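Local coordinates for protein uroporphyrin-III C-methyltransferase (Thermus thermophilus, PDB 1VE2) that probably methylates uroporphyrinogen III with S-adenosyl-L-methionine as methyl donor, a step of tetrapyrrole biosynthesis, at residues Leu33-Val38 / Val81-Gly86. Sequence-based numbering, arbitrary orientation.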
loop_
_atom_site.group_PDB
_atom_site.type_symbol
_atom_site.label_atom_id
_atom_site.label_comp_id
_atom_site.label_asym_id
_atom_site.label_seq_id
_atom_site.Cartn_x
_atom_site.Cartn_y
_atom_site.Cartn_z
ATOM N N LEU A 33 0.463 -7.899 -20.927
ATOM C CA LEU A 33 0.835 -9.204 -20.386
ATOM C C LEU A 33 0.324 -9.184 -18.950
ATOM O O LEU A 33 0.938 -8.579 -18.069
ATOM C CB LEU A 33 2.358 -9.393 -20.397
ATOM C CG LEU A 33 3.179 -9.123 -21.665
ATOM C CD1 LEU A 33 4.379 -10.072 -21.663
ATOM C CD2 LEU A 33 2.367 -9.338 -22.920
ATOM N N HIS A 34 -0.794 -9.860 -18.716
ATOM C CA HIS A 34 -1.430 -9.855 -17.405
ATOM C C HIS A 34 -1.418 -11.169 -16.637
ATOM O O HIS A 34 -1.523 -12.246 -17.224
ATOM C CB HIS A 34 -2.885 -9.403 -17.564
ATOM C CG HIS A 34 -3.756 -10.408 -18.256
ATOM N ND1 HIS A 34 -4.298 -11.494 -17.604
ATOM C CD2 HIS A 34 -4.160 -10.506 -19.546
ATOM C CE1 HIS A 34 -4.997 -12.219 -18.459
ATOM N NE2 HIS A 34 -4.930 -11.643 -19.645
ATOM N N ASP A 35 -1.309 -11.060 -15.315
ATOM C CA ASP A 35 -1.333 -12.227 -14.440
ATOM C C ASP A 35 -2.660 -12.948 -14.652
ATOM O O ASP A 35 -3.686 -12.310 -14.893
ATOM C CB ASP A 35 -1.239 -11.798 -12.977
ATOM C CG ASP A 35 0.154 -11.385 -12.574
ATOM O OD1 ASP A 35 0.296 -10.832 -11.466
ATOM O OD2 ASP A 35 1.100 -11.620 -13.348
ATOM N N ARG A 36 -2.636 -14.273 -14.551
ATOM C CA ARG A 36 -3.836 -15.090 -14.729
ATOM C C ARG A 36 -4.956 -14.706 -13.760
ATOM O O ARG A 36 -6.125 -14.676 -14.135
ATOM C CB ARG A 36 -3.512 -16.574 -14.505
ATOM C CG ARG A 36 -2.405 -17.153 -15.373
ATOM C CD ARG A 36 -2.907 -17.560 -16.749
ATOM N NE ARG A 36 -1.886 -18.298 -17.492
ATOM C CZ ARG A 36 -2.070 -18.835 -18.695
ATOM N NH1 ARG A 36 -3.243 -18.721 -19.308
ATOM N NH2 ARG A 36 -1.080 -19.491 -19.287
ATOM N N LEU A 37 -4.591 -14.418 -12.515
ATOM C CA LEU A 37 -5.570 -14.085 -11.481
ATOM C C LEU A 37 -6.026 -12.622 -11.423
ATOM O O LEU A 37 -6.490 -12.165 -10.380
ATOM C CB LEU A 37 -5.019 -14.497 -10.108
ATOM C CG LEU A 37 -5.931 -15.180 -9.074
ATOM C CD1 LEU A 37 -5.072 -15.664 -7.910
ATOM C CD2 LEU A 37 -7.018 -14.233 -8.575
ATOM N N VAL A 38 -5.899 -11.881 -12.519
ATOM C CA VAL A 38 -6.342 -10.486 -12.503
ATOM C C VAL A 38 -7.859 -10.428 -12.674
ATOM O O VAL A 38 -8.417 -11.083 -13.555
ATOM C CB VAL A 38 -5.648 -9.653 -13.608
ATOM C CG1 VAL A 38 -6.347 -8.308 -13.772
ATOM C CG2 VAL A 38 -4.186 -9.424 -13.235
ATOM N N VAL A 81 3.458 -1.043 -24.428
ATOM C CA VAL A 81 2.877 -2.211 -23.804
ATOM C C VAL A 81 2.802 -2.102 -22.293
ATOM O O VAL A 81 3.411 -1.218 -21.684
ATOM C CB VAL A 81 3.669 -3.469 -24.203
ATOM C CG1 VAL A 81 3.608 -3.644 -25.721
ATOM C CG2 VAL A 81 5.109 -3.341 -23.759
ATOM N N ALA A 82 2.038 -3.002 -21.692
ATOM C CA ALA A 82 1.877 -2.990 -20.250
ATOM C C ALA A 82 1.967 -4.375 -19.647
ATOM O O ALA A 82 1.548 -5.363 -20.251
ATOM C CB ALA A 82 0.535 -2.360 -19.875
ATOM N N ARG A 83 2.539 -4.418 -18.453
ATOM C CA ARG A 83 2.652 -5.634 -17.665
ATOM C C ARG A 83 1.612 -5.333 -16.579
ATOM O O ARG A 83 1.774 -4.380 -15.816
ATOM C CB ARG A 83 4.055 -5.738 -17.054
ATOM C CG ARG A 83 4.242 -6.864 -16.048
ATOM C CD ARG A 83 4.343 -8.231 -16.702
ATOM N NE ARG A 83 4.500 -9.270 -15.693
ATOM C CZ ARG A 83 3.502 -9.964 -15.155
ATOM N NH1 ARG A 83 2.249 -9.747 -15.536
ATOM N NH2 ARG A 83 3.756 -10.860 -14.207
ATOM N N LEU A 84 0.540 -6.117 -16.527
ATOM C CA LEU A 84 -0.530 -5.894 -15.549
ATOM C C LEU A 84 -0.431 -6.931 -14.442
ATOM O O LEU A 84 -0.516 -8.136 -14.694
ATOM C CB LEU A 84 -1.896 -5.970 -16.238
ATOM C CG LEU A 84 -3.140 -5.649 -15.392
ATOM C CD1 LEU A 84 -3.084 -4.198 -14.862
ATOM C CD2 LEU A 84 -4.381 -5.840 -16.265
ATOM N N LYS A 85 -0.256 -6.448 -13.217
ATOM C CA LYS A 85 -0.059 -7.312 -12.062
ATOM C C LYS A 85 -1.001 -7.034 -10.893
ATOM O O LYS A 85 -1.360 -5.891 -10.625
ATOM C CB LYS A 85 1.388 -7.148 -11.584
ATOM C CG LYS A 85 2.308 -6.611 -12.683
ATOM C CD LYS A 85 3.713 -6.296 -12.184
ATOM C CE LYS A 85 4.452 -7.552 -11.755
ATOM N NZ LYS A 85 5.849 -7.240 -11.381
ATOM N N GLY A 86 -1.387 -8.089 -10.187
ATOM C CA GLY A 86 -2.258 -7.911 -9.041
ATOM C C GLY A 86 -1.586 -7.022 -8.003
ATOM O O GLY A 86 -0.356 -7.033 -7.865
#
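OD2 of D35 takes both terminal nitrogens of R83, NH2 at 2.9 Å from OD2 along the syn lone pair and NH1 from above the carboxylate plane, in a salt bridge at the C-terminal ends of two neighbouring parallel strands. These strands, 31-34 and 80-85, lie side by side in the five-stranded parallel sheet of the N-terminal half of this tetrapyrrole methylase. The carboxylate and guanidinium planes are turned 70° apart, although OD2 stays close to the plane of the guanidinium. NH1 also donates to L33 O (NH1–O 3.1 Å), on the opposite face of that carbonyl from L84 N, which lies 2.9 Å from L33 O. With CG of R83 anti to the backbone N, the chain bends at chi2 (75°) and carries the guanidinium to the 33-38 side. NE is salt-bridged to E98, so the guanidinium spans two carboxylates and its rotation should be restricted. K85 CE sits over one face of that group, offset toward the rim, while K85 NZ forms a salt bridge with E98 and hydrogen bonds with P89 O and G93 O.

Between the two segments the backbone bonds run from L33 N and A82 O through to D35 N and L84 O (3.1 Å), just past the end of strand 31-34. Beyond it D35 to V38 form a type I turn. On the sheet face away from the salt bridge, H34 CB packs on L84 CB at 3.8 Å; V38 CG1 touches L84 CD2 at 4.0 Å, the two side chains crossing at about a right angle, and L43 of helix 40-43 touches all three residues. The imidazole turns away from L84 (chi1 70°), and its ND1 donates to D35 O, 2.9 Å away and close to the ring plane, on the opposite face of that carbonyl from V38 N.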